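Local coordinates for ORF10 (PDB 6RIW), which forms the ketosynthase and chain length factor didomain of a polyunsaturated fatty acid synthase and probably extends acyl chains as a 3-oxoacyl-[acyl-carrier-protein] synthase, at residues A[221-226]-A[261-266]; A[288-293]-A[443-448]; A[362-367]-A[391-396]; A[746-751]-A[841-846]. All coordinates share one frame; numbering follows the deposited sequence.

Contact 1 (A[221-226]-A[261-266]); sequences GAVSAA and EGAGMM
Residues G221 to S224 and G262 to M265 are neighbouring antiparallel strands of the ketosynthase's thiolase fold, and they illustrate how a buried sheet settles most of its backbone polarity between strands. Two hydrogen-bonded pairs carry the exchange. A222 N donates to G264 O at 3.1 Å, and G264 N answers to A222 O at 3.0 Å. S224 N meets G262 O at 2.9 Å in a nearly straight bond of 168°, while G262 N returns to S224 O. Between these pairs the alpha carbons close in: A263 CA brings its hydrogen to A222 O at 3.2 Å, a softer second partner. Where V223 faces A263, methyls meet, V223 CG2 on A263 CB.

G221 is pressed by M265, whose CG lies across from the backbone N (chi1 -166°) and whose bend at chi2 brings SD to 3.6 Å from G221 N; the further bend at chi3 places CE. A beta carbon at G221 would collide with that sulfur and with G264 O.

Outside the pair, backbone bonds join G221 and V223 to G120 and A263 to L12; V223 O is hydrogen-bonded to T371 OG1, S224 OG makes a weak bond to G260 O, and E261 OE2 takes the backbone N of I66. The other carboxylate oxygen is served by a water, which donates to E261 OE1 at 2.9 Å and to A226 O at 2.7 Å.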
loop_
_atom_site.group_PDB
_atom_site.type_symbol
_atom_site.label_atom_id
_atom_site.label_comp_id
_atom_site.label_asym_id
_atom_site.label_seq_id
_atom_site.Cartn_x
_atom_site.Cartn_y
_atom_site.Cartn_z
ATOM N N GLY A 221 12.050 0.908 6.342
ATOM C CA GLY A 221 12.421 1.635 5.154
ATOM C C GLY A 221 11.215 1.838 4.274
ATOM O O GLY A 221 10.078 1.652 4.714
ATOM N N ALA A 222 11.477 2.225 3.027
ATOM C CA ALA A 222 10.402 2.498 2.080
ATOM C C ALA A 222 10.950 2.472 0.663
ATOM O O ALA A 222 12.156 2.597 0.439
ATOM C CB ALA A 222 9.730 3.847 2.356
ATOM N N VAL A 223 10.035 2.342 -0.290
ATOM C CA VAL A 223 10.358 2.305 -1.709
ATOM C C VAL A 223 9.244 3.047 -2.428
ATOM O O VAL A 223 8.074 2.993 -2.017
ATOM C CB VAL A 223 10.532 0.855 -2.225
ATOM C CG1 VAL A 223 9.242 0.053 -2.030
ATOM C CG2 VAL A 223 10.935 0.841 -3.706
ATOM N N SER A 224 9.635 3.828 -3.433
ATOM C CA SER A 224 8.734 4.555 -4.317
ATOM C C SER A 224 9.198 4.201 -5.726
ATOM O O SER A 224 10.220 4.721 -6.194
ATOM C CB SER A 224 8.807 6.065 -4.041
ATOM O OG SER A 224 8.273 6.828 -5.110
ATOM N N ALA A 225 8.473 3.298 -6.393
ATOM C CA ALA A 225 8.834 2.857 -7.748
ATOM C C ALA A 225 7.587 2.609 -8.587
ATOM O O ALA A 225 7.505 1.641 -9.359
ATOM C CB ALA A 225 9.689 1.590 -7.707
ATOM N N ALA A 226 6.589 3.462 -8.423
ATOM C CA ALA A 226 5.405 3.388 -9.267
ATOM C C ALA A 226 5.732 3.792 -10.704
ATOM O O ALA A 226 6.713 4.492 -10.976
ATOM C CB ALA A 226 4.317 4.314 -8.712
ATOM N N GLU A 261 11.553 9.118 -7.045
ATOM C CA GLU A 261 11.520 7.685 -6.810
ATOM C C GLU A 261 12.806 7.284 -6.098
ATOM O O GLU A 261 13.767 8.056 -6.029
ATOM C CB GLU A 261 11.350 6.923 -8.136
ATOM C CG GLU A 261 12.340 7.371 -9.187
ATOM C CD GLU A 261 12.218 6.607 -10.506
ATOM O OE1 GLU A 261 11.106 6.124 -10.841
ATOM O OE2 GLU A 261 13.253 6.477 -11.213
ATOM N N GLY A 262 12.812 6.078 -5.544
ATOM C CA GLY A 262 13.994 5.551 -4.894
ATOM C C GLY A 262 13.600 4.696 -3.706
ATOM O O GLY A 262 12.442 4.309 -3.562
ATOM N N ALA A 263 14.587 4.433 -2.838
ATOM C CA ALA A 263 14.390 3.518 -1.721
ATOM C C ALA A 263 15.402 3.820 -0.628
ATOM O O ALA A 263 16.468 4.381 -0.884
ATOM C CB ALA A 263 14.522 2.050 -2.156
ATOM N N GLY A 264 15.043 3.447 0.600
ATOM C CA GLY A 264 15.963 3.556 1.717
ATOM C C GLY A 264 15.666 2.495 2.755
ATOM O O GLY A 264 14.547 1.982 2.842
ATOM N N MET A 265 16.677 2.167 3.551
ATOM C CA MET A 265 16.474 1.186 4.611
ATOM C C MET A 265 17.364 1.513 5.803
ATOM O O MET A 265 18.515 1.907 5.630
ATOM C CB MET A 265 16.774 -0.236 4.110
ATOM C CG MET A 265 16.264 -1.348 5.024
ATOM S SD MET A 265 14.452 -1.511 5.129
ATOM C CE MET A 265 13.998 -1.783 3.389
ATOM N N MET A 266 16.834 1.306 7.009
ATOM C CA MET A 266 17.614 1.440 8.234
ATOM C C MET A 266 17.485 0.176 9.076
ATOM O O MET A 266 16.452 -0.502 9.045
ATOM C CB MET A 266 17.139 2.624 9.047
ATOM C CG MET A 266 17.655 3.969 8.581
ATOM S SD MET A 266 16.485 5.236 9.126
ATOM C CE MET A 266 15.911 4.458 10.626
HETATM O O HOH W 1 8.361 6.465 -10.020
#

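Contact 2 (A[288-293]-A[443-448]); sequences GALSND and SNAHLV
The pairing of G288 to N292 with S443 to L447 is an antiparallel strand contact inside the ketosynthase domain, joining strand 283-292 to strand 443-450, and it shows how a regular backbone pairing can be finished by a polar clasp. A289 and H446 exchange two backbone bonds, as do S291 and N444. In the intervening non-hydrogen-bonded pair, L290 CD2 lies on A445 CB at 3.7 Å, on the face covered by helix 198-211.

The clasp is built on N444. Its CG stands beside the backbone N, anti to the carbonyl carbon (chi1 -53°), and from there the side chain crosses that of D293 at about a right angle, with amide and carboxylate planes 42° apart. N444 ND2 donates to D293 OD1 at 2.6 Å; the oxygen lies in the amide plane, but the donor comes from above the carboxylate plane. A water donates to both N444 OD1, at 2.6 Å, and D293 OD2, at 3.0 Å, and D293 OD2 is also bonded to N303 N. A leucine in place of N444 would probably leave D293 OD1 without its amide donor and the water without one of its acceptors.

A second water links N292 ND2 (3.1 Å) to S443 OG, while N292 OD1 is held by G294 N and S291 OG by G306 O. The chemistry suggests a fixed amide orientation: turned over, N444 would probably bring its oxygen against D293 OD1.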
loop_
_atom_site.group_PDB
_atom_site.type_symbol
_atom_site.label_atom_id
_atom_site.label_comp_id
_atom_site.label_asym_id
_atom_site.label_seq_id
_atom_site.Cartn_x
_atom_site.Cartn_y
_atom_site.Cartn_z
ATOM N N GLY A 288 8.885 9.578 19.269
ATOM C CA GLY A 288 8.156 10.120 18.142
ATOM C C GLY A 288 6.702 9.731 18.252
ATOM O O GLY A 288 6.286 9.065 19.202
ATOM N N ALA A 289 5.937 10.152 17.249
ATOM C CA ALA A 289 4.501 9.957 17.313
ATOM C C ALA A 289 3.896 10.013 15.925
ATOM O O ALA A 289 4.466 10.568 14.980
ATOM C CB ALA A 289 3.818 11.005 18.193
ATOM N N LEU A 290 2.700 9.456 15.841
ATOM C CA LEU A 290 1.866 9.525 14.656
ATOM C C LEU A 290 0.563 10.227 15.013
ATOM O O LEU A 290 0.152 10.284 16.177
ATOM C CB LEU A 290 1.581 8.121 14.118
ATOM C CG LEU A 290 2.782 7.184 14.179
ATOM C CD1 LEU A 290 2.329 5.719 14.018
ATOM C CD2 LEU A 290 3.836 7.578 13.127
ATOM N N SER A 291 -0.082 10.784 14.002
ATOM C CA SER A 291 -1.405 11.360 14.192
ATOM C C SER A 291 -2.065 11.506 12.835
ATOM O O SER A 291 -1.399 11.525 11.796
ATOM C CB SER A 291 -1.331 12.713 14.905
ATOM O OG SER A 291 -1.077 13.761 13.970
ATOM N N ASN A 292 -3.386 11.615 12.862
ATOM C CA ASN A 292 -4.146 12.014 11.692
ATOM C C ASN A 292 -4.780 13.375 11.927
ATOM O O ASN A 292 -5.147 13.708 13.055
ATOM C CB ASN A 292 -5.224 11.001 11.355
ATOM C CG ASN A 292 -5.714 11.182 9.976
ATOM O OD1 ASN A 292 -6.715 11.860 9.745
ATOM N ND2 ASN A 292 -4.979 10.630 9.017
ATOM N N ASP A 293 -4.900 14.157 10.840
ATOM C CA ASP A 293 -5.509 15.483 10.897
ATOM C C ASP A 293 -6.981 15.435 11.275
ATOM O O ASP A 293 -7.532 16.452 11.711
ATOM C CB ASP A 293 -5.384 16.191 9.547
ATOM C CG ASP A 293 -3.995 16.781 9.305
ATOM O OD1 ASP A 293 -3.138 16.737 10.216
ATOM O OD2 ASP A 293 -3.768 17.299 8.183
ATOM N N SER A 443 -1.951 12.394 7.155
ATOM C CA SER A 443 -1.172 11.435 7.934
ATOM C C SER A 443 0.167 12.040 8.319
ATOM O O SER A 443 1.006 12.304 7.453
ATOM C CB SER A 443 -0.981 10.135 7.154
ATOM O OG SER A 443 -2.255 9.560 6.936
ATOM N N ASN A 444 0.370 12.231 9.620
ATOM C CA ASN A 444 1.502 12.962 10.158
ATOM C C ASN A 444 2.400 12.056 10.980
ATOM O O ASN A 444 1.928 11.132 11.655
ATOM C CB ASN A 444 1.012 14.114 11.027
ATOM C CG ASN A 444 0.031 14.989 10.293
ATOM O OD1 ASN A 444 0.315 15.448 9.186
ATOM N ND2 ASN A 444 -1.139 15.216 10.887
ATOM N N ALA A 445 3.706 12.336 10.923
ATOM C CA ALA A 445 4.663 11.719 11.829
ATOM C C ALA A 445 5.760 12.722 12.154
ATOM O O ALA A 445 6.140 13.542 11.319
ATOM C CB ALA A 445 5.297 10.441 11.249
ATOM N N HIS A 446 6.276 12.634 13.375
ATOM C CA HIS A 446 7.435 13.413 13.792
ATOM C C HIS A 446 8.321 12.511 14.636
ATOM O O HIS A 446 7.828 11.819 15.533
ATOM C CB HIS A 446 6.992 14.648 14.585
ATOM C CG HIS A 446 8.113 15.590 14.916
ATOM N ND1 HIS A 446 8.632 16.484 13.997
ATOM C CD2 HIS A 446 8.797 15.793 16.072
ATOM C CE1 HIS A 446 9.590 17.194 14.575
ATOM N NE2 HIS A 446 9.705 16.799 15.835
ATOM N N LEU A 447 9.611 12.469 14.319
ATOM C CA LEU A 447 10.562 11.668 15.068
ATOM C C LEU A 447 11.576 12.594 15.722
ATOM O O LEU A 447 11.991 13.587 15.117
ATOM C CB LEU A 447 11.282 10.664 14.170
ATOM C CG LEU A 447 10.407 9.583 13.538
ATOM C CD1 LEU A 447 11.246 8.727 12.597
ATOM C CD2 LEU A 447 9.744 8.739 14.634
ATOM N N VAL A 448 11.950 12.275 16.957
ATOM C CA VAL A 448 12.940 13.038 17.715
ATOM C C VAL A 448 14.221 12.218 17.760
ATOM O O VAL A 448 14.226 11.081 18.258
ATOM C CB VAL A 448 12.434 13.374 19.127
ATOM C CG1 VAL A 448 13.443 14.295 19.840
ATOM C CG2 VAL A 448 11.074 14.024 19.037
HETATM O O HOH W 2 -2.540 8.776 9.737
HETATM O O HOH W 3 -0.832 17.362 7.795
#

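Contact 3 (A[362-367]-A[391-396]); sequences VKSNLG and PATINL
S364 meets T393 and I394 where the short helix 363-366 of the ketosynthase domain rests against the loop that follows strand 389-390. S364 and N365 belong to the Lys-Ser-Asn-x-Gly-His signature of the beta-ketoacyl synthases, and the contact is a compact example of one hydroxyl joining a helix to an irregular chain.

From S364 the path can be traced outward. Its CB is packed on the I394 backbone, 3.5 Å from I394 O, and on the methyl T393 CG2 at 3.7 Å. One bond further, OG sits between the backbone N and the carbonyl carbon (chi1 64°), a torsion that turns it to the loop. There S364 OG accepts I394 N at 3.1 Å, with an angle of 148° at the hydrogen, and donates in turn to S361 O, with T393 CG2 also against OG. The neighbouring hydroxyl of T393 is bonded to S361 N, so both sides of the contact converge on that residue. With an alanine at S364, I394 N would probably lose its acceptor and the loop backbone would be held less firmly against the helix.

The side chain of I394 adds further contacts: its CD1 reaches S364 O at 3.4 Å, and its CG2 lies 3.5 Å from N365 ND2, the two side chains crossing obliquely. N365 ND2 also binds Q30 O. Two waters complete the join, one donating to N365 OD1, the other accepting from N365 ND2, and both donate to A392 O, at 2.7 Å and 2.8 Å.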
loop_
_atom_site.group_PDB
_atom_site.type_symbol
_atom_site.label_atom_id
_atom_site.label_comp_id
_atom_site.label_asym_id
_atom_site.label_seq_id
_atom_site.Cartn_x
_atom_site.Cartn_y
_atom_site.Cartn_z
ATOM N N VAL A 362 15.564 18.363 2.322
ATOM C CA VAL A 362 16.257 17.625 1.274
ATOM C C VAL A 362 15.385 17.409 0.040
ATOM O O VAL A 362 15.876 16.932 -0.991
ATOM C CB VAL A 362 16.739 16.276 1.857
ATOM C CG1 VAL A 362 15.559 15.311 2.012
ATOM C CG2 VAL A 362 17.840 15.651 0.999
ATOM N N LYS A 363 14.094 17.744 0.104
ATOM C CA LYS A 363 13.307 17.726 -1.122
ATOM C C LYS A 363 13.835 18.730 -2.142
ATOM O O LYS A 363 13.615 18.559 -3.352
ATOM C CB LYS A 363 11.830 17.986 -0.795
ATOM C CG LYS A 363 11.230 16.880 0.102
ATOM C CD LYS A 363 9.727 16.961 0.154
ATOM C CE LYS A 363 9.104 15.780 0.919
ATOM N NZ LYS A 363 9.506 15.761 2.339
ATOM N N SER A 364 14.551 19.758 -1.678
ATOM C CA SER A 364 15.144 20.719 -2.606
ATOM C C SER A 364 16.149 20.040 -3.529
ATOM O O SER A 364 16.196 20.345 -4.730
ATOM C CB SER A 364 15.805 21.872 -1.830
ATOM O OG SER A 364 16.908 21.443 -1.031
ATOM N N ASN A 365 16.950 19.099 -2.994
ATOM C CA ASN A 365 17.966 18.426 -3.803
ATOM C C ASN A 365 17.378 17.325 -4.667
ATOM O O ASN A 365 17.859 17.099 -5.785
ATOM C CB ASN A 365 19.057 17.785 -2.940
ATOM C CG ASN A 365 19.646 18.719 -1.919
ATOM O OD1 ASN A 365 19.024 19.006 -0.896
ATOM N ND2 ASN A 365 20.886 19.143 -2.148
ATOM N N LEU A 366 16.381 16.588 -4.140
ATOM C CA LEU A 366 15.993 15.301 -4.709
ATOM C C LEU A 366 14.619 15.274 -5.347
ATOM O O LEU A 366 14.328 14.330 -6.093
ATOM C CB LEU A 366 15.999 14.206 -3.630
ATOM C CG LEU A 366 17.266 13.981 -2.840
ATOM C CD1 LEU A 366 17.056 12.849 -1.850
ATOM C CD2 LEU A 366 18.371 13.667 -3.803
ATOM N N GLY A 367 13.772 16.247 -5.052
ATOM C CA GLY A 367 12.350 16.114 -5.284
ATOM C C GLY A 367 11.665 15.406 -4.128
ATOM O O GLY A 367 12.268 15.059 -3.106
ATOM N N PRO A 391 23.830 20.520 6.203
ATOM C CA PRO A 391 23.888 20.941 4.798
ATOM C C PRO A 391 22.817 21.968 4.457
ATOM O O PRO A 391 21.806 22.128 5.146
ATOM C CB PRO A 391 23.665 19.637 4.016
ATOM C CG PRO A 391 23.882 18.531 5.023
ATOM C CD PRO A 391 23.519 19.091 6.356
ATOM N N ALA A 392 23.049 22.659 3.349
ATOM C CA ALA A 392 22.133 23.668 2.851
ATOM C C ALA A 392 20.853 23.050 2.284
ATOM O O ALA A 392 20.826 21.902 1.824
ATOM C CB ALA A 392 22.805 24.493 1.754
ATOM N N THR A 393 19.787 23.848 2.314
ATOM C CA THR A 393 18.652 23.680 1.414
ATOM C C THR A 393 18.973 24.481 0.157
ATOM O O THR A 393 19.267 25.678 0.246
ATOM C CB THR A 393 17.363 24.180 2.064
ATOM O OG1 THR A 393 17.062 23.396 3.228
ATOM C CG2 THR A 393 16.193 24.137 1.086
ATOM N N ILE A 394 18.944 23.827 -1.007
ATOM C CA ILE A 394 19.375 24.476 -2.241
ATOM C C ILE A 394 18.220 25.251 -2.867
ATOM O O ILE A 394 17.047 25.037 -2.552
ATOM C CB ILE A 394 19.966 23.457 -3.233
ATOM C CG1 ILE A 394 18.881 22.538 -3.787
ATOM C CG2 ILE A 394 21.075 22.655 -2.567
ATOM C CD1 ILE A 394 19.334 21.731 -4.990
ATOM N N ASN A 395 18.572 26.177 -3.774
ATOM C CA ASN A 395 17.637 26.977 -4.576
ATOM C C ASN A 395 16.777 27.909 -3.740
ATOM O O ASN A 395 15.719 28.369 -4.199
ATOM C CB ASN A 395 16.732 26.103 -5.449
ATOM C CG ASN A 395 17.517 25.261 -6.432
ATOM O OD1 ASN A 395 17.187 24.093 -6.670
ATOM N ND2 ASN A 395 18.578 25.839 -6.991
ATOM N N LEU A 396 17.203 28.204 -2.523
ATOM C CA LEU A 396 16.429 29.026 -1.601
ATOM C C LEU A 396 17.049 30.422 -1.614
ATOM O O LEU A 396 18.107 30.641 -1.027
ATOM C CB LEU A 396 16.446 28.393 -0.215
ATOM C CG LEU A 396 15.781 29.126 0.942
ATOM C CD1 LEU A 396 14.297 29.172 0.724
ATOM C CD2 LEU A 396 16.131 28.422 2.244
HETATM O O HOH W 4 19.259 19.683 1.816
HETATM O O HOH W 5 22.492 20.649 -0.073
#

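Contact 4 (A[746-751]-A[841-846]); sequences AAIVVK and SGMASI
M843 leans from helix 841-854 onto A746 and I748 of strand 741-752, and the whole meeting is apolar, a clear case of a helix settling on a sheet in the thiolase fold of the chain length factor domain. The tightest touch is A746 CB on M843 CG at 3.5 Å, closer than ordinary carbon contact. Past CG, a bend at chi2 carries SD of M843 to I748, and a second, at chi3, sets CE near I748 CG1. There M843 SD lies 3.7 Å from I748 CG2 and 4.0 Å from I748 CG1. One turn further along the helix, I846 CG2 approaches I748 CD1 at 4.2 Å, so I748 is touched by both helix residues.

The torsions explain the reach: CG of M843 stands opposite its backbone N (chi1 -165°), which puts it over A746 CB. The directions of segments 746-751 and 841-846 differ by 61°, and A746 and I748 both point toward the helix, whereas A747 between them points away.

A wider shell frames these residues. M843 and I846 also rest on V669 of helix 668-682, and M843 touches I690 and A692 of strand 687-694. On the other flank F478 and M474, of strand 469-478, meet A746 and I748 respectively. Helix 841-854 lies beside helix 668-682 and across strand 741-752, which pairs antiparallel with strands 469-478 and 687-694.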
loop_
_atom_site.group_PDB
_atom_site.type_symbol
_atom_site.label_atom_id
_atom_site.label_comp_id
_atom_site.label_asym_id
_atom_site.label_seq_id
_atom_site.Cartn_x
_atom_site.Cartn_y
_atom_site.Cartn_z
ATOM N N ALA A 746 -15.047 -5.798 4.495
ATOM C CA ALA A 746 -15.621 -5.995 5.821
ATOM C C ALA A 746 -14.759 -5.250 6.826
ATOM O O ALA A 746 -13.625 -4.850 6.522
ATOM C CB ALA A 746 -15.727 -7.499 6.163
ATOM N N ALA A 747 -15.306 -5.051 8.032
ATOM C CA ALA A 747 -14.579 -4.287 9.031
ATOM C C ALA A 747 -14.970 -4.759 10.419
ATOM O O ALA A 747 -16.074 -5.288 10.625
ATOM C CB ALA A 747 -14.832 -2.766 8.901
ATOM N N ILE A 748 -14.027 -4.608 11.359
ATOM C CA ILE A 748 -14.264 -4.897 12.768
ATOM C C ILE A 748 -13.676 -3.758 13.588
ATOM O O ILE A 748 -12.786 -3.030 13.146
ATOM C CB ILE A 748 -13.652 -6.247 13.228
ATOM C CG1 ILE A 748 -12.133 -6.263 13.080
ATOM C CG2 ILE A 748 -14.327 -7.420 12.524
ATOM C CD1 ILE A 748 -11.484 -7.562 13.664
ATOM N N VAL A 749 -14.208 -3.599 14.794
ATOM C CA VAL A 749 -13.678 -2.675 15.784
ATOM C C VAL A 749 -13.163 -3.521 16.930
ATOM O O VAL A 749 -13.879 -4.407 17.408
ATOM C CB VAL A 749 -14.749 -1.689 16.285
ATOM C CG1 VAL A 749 -14.175 -0.833 17.414
ATOM C CG2 VAL A 749 -15.309 -0.829 15.145
ATOM N N VAL A 750 -11.928 -3.267 17.357
ATOM C CA VAL A 750 -11.333 -4.002 18.459
ATOM C C VAL A 750 -10.893 -3.020 19.545
ATOM O O VAL A 750 -10.470 -1.891 19.276
ATOM C CB VAL A 750 -10.154 -4.904 18.015
ATOM C CG1 VAL A 750 -10.646 -6.035 17.097
ATOM C CG2 VAL A 750 -9.016 -4.081 17.338
ATOM N N LYS A 751 -10.996 -3.471 20.788
ATOM C CA LYS A 751 -10.467 -2.785 21.959
ATOM C C LYS A 751 -9.822 -3.830 22.850
ATOM O O LYS A 751 -10.164 -5.017 22.761
ATOM C CB LYS A 751 -11.578 -2.072 22.744
ATOM C CG LYS A 751 -12.020 -0.710 22.191
ATOM C CD LYS A 751 -13.014 -0.095 23.201
ATOM C CE LYS A 751 -13.410 1.327 22.895
ATOM N NZ LYS A 751 -14.385 1.792 23.940
ATOM N N SER A 841 -9.302 -11.840 2.789
ATOM C CA SER A 841 -9.767 -13.171 3.197
ATOM C C SER A 841 -9.675 -13.388 4.703
ATOM O O SER A 841 -10.485 -14.127 5.272
ATOM C CB SER A 841 -8.977 -14.278 2.482
ATOM O OG SER A 841 -7.582 -14.098 2.656
ATOM N N GLY A 842 -8.685 -12.793 5.366
ATOM C CA GLY A 842 -8.621 -12.925 6.821
ATOM C C GLY A 842 -9.825 -12.331 7.529
ATOM O O GLY A 842 -10.246 -12.837 8.580
ATOM N N MET A 843 -10.399 -11.261 6.971
ATOM C CA MET A 843 -11.573 -10.647 7.595
ATOM C C MET A 843 -12.808 -11.540 7.463
ATOM O O MET A 843 -13.578 -11.681 8.423
ATOM C CB MET A 843 -11.835 -9.267 6.988
ATOM C CG MET A 843 -12.804 -8.396 7.787
ATOM S SD MET A 843 -12.250 -8.094 9.476
ATOM C CE MET A 843 -10.881 -6.954 9.158
ATOM N N ALA A 844 -13.019 -12.155 6.294
ATOM C CA ALA A 844 -14.123 -13.100 6.154
ATOM C C ALA A 844 -14.046 -14.214 7.195
ATOM O O ALA A 844 -15.065 -14.576 7.800
ATOM C CB ALA A 844 -14.141 -13.710 4.743
ATOM N N SER A 845 -12.856 -14.784 7.402
ATOM C CA SER A 845 -12.711 -15.873 8.375
ATOM C C SER A 845 -12.964 -15.397 9.799
ATOM O O SER A 845 -13.591 -16.110 10.598
ATOM C CB SER A 845 -11.312 -16.472 8.300
ATOM O OG SER A 845 -11.044 -16.976 7.011
ATOM N N ILE A 846 -12.416 -14.235 10.157
ATOM C CA ILE A 846 -12.604 -13.718 11.516
ATOM C C ILE A 846 -14.075 -13.438 11.773
ATOM O O ILE A 846 -14.619 -13.786 12.834
ATOM C CB ILE A 846 -11.739 -12.464 11.734
ATOM C CG1 ILE A 846 -10.271 -12.871 11.925
ATOM C CG2 ILE A 846 -12.252 -11.657 12.961
ATOM C CD1 ILE A 846 -9.278 -11.673 11.985
#

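All four contacts are largely buried, but they sit at different depths. The centre of contact 1 lies nearest the centre of the chain, about 13 Å from it, and that of contact 3 farthest, about 27 Å, with partly exposed N395 at its edge. Contacts 1 and 2 are both antiparallel strand pairs of the ketosynthase, with centres about 19 Å apart, and side chains of both touch helix 198-211; the second adds side-chain and water bonds at its end. Contact 3, nested in sequence within the span that contact 2 closes, relies on a hydroxyl and waters where regular pairing is absent. Contact 4, in the chain length factor domain, uses hydrocarbon and sulfur alone between helix and strand.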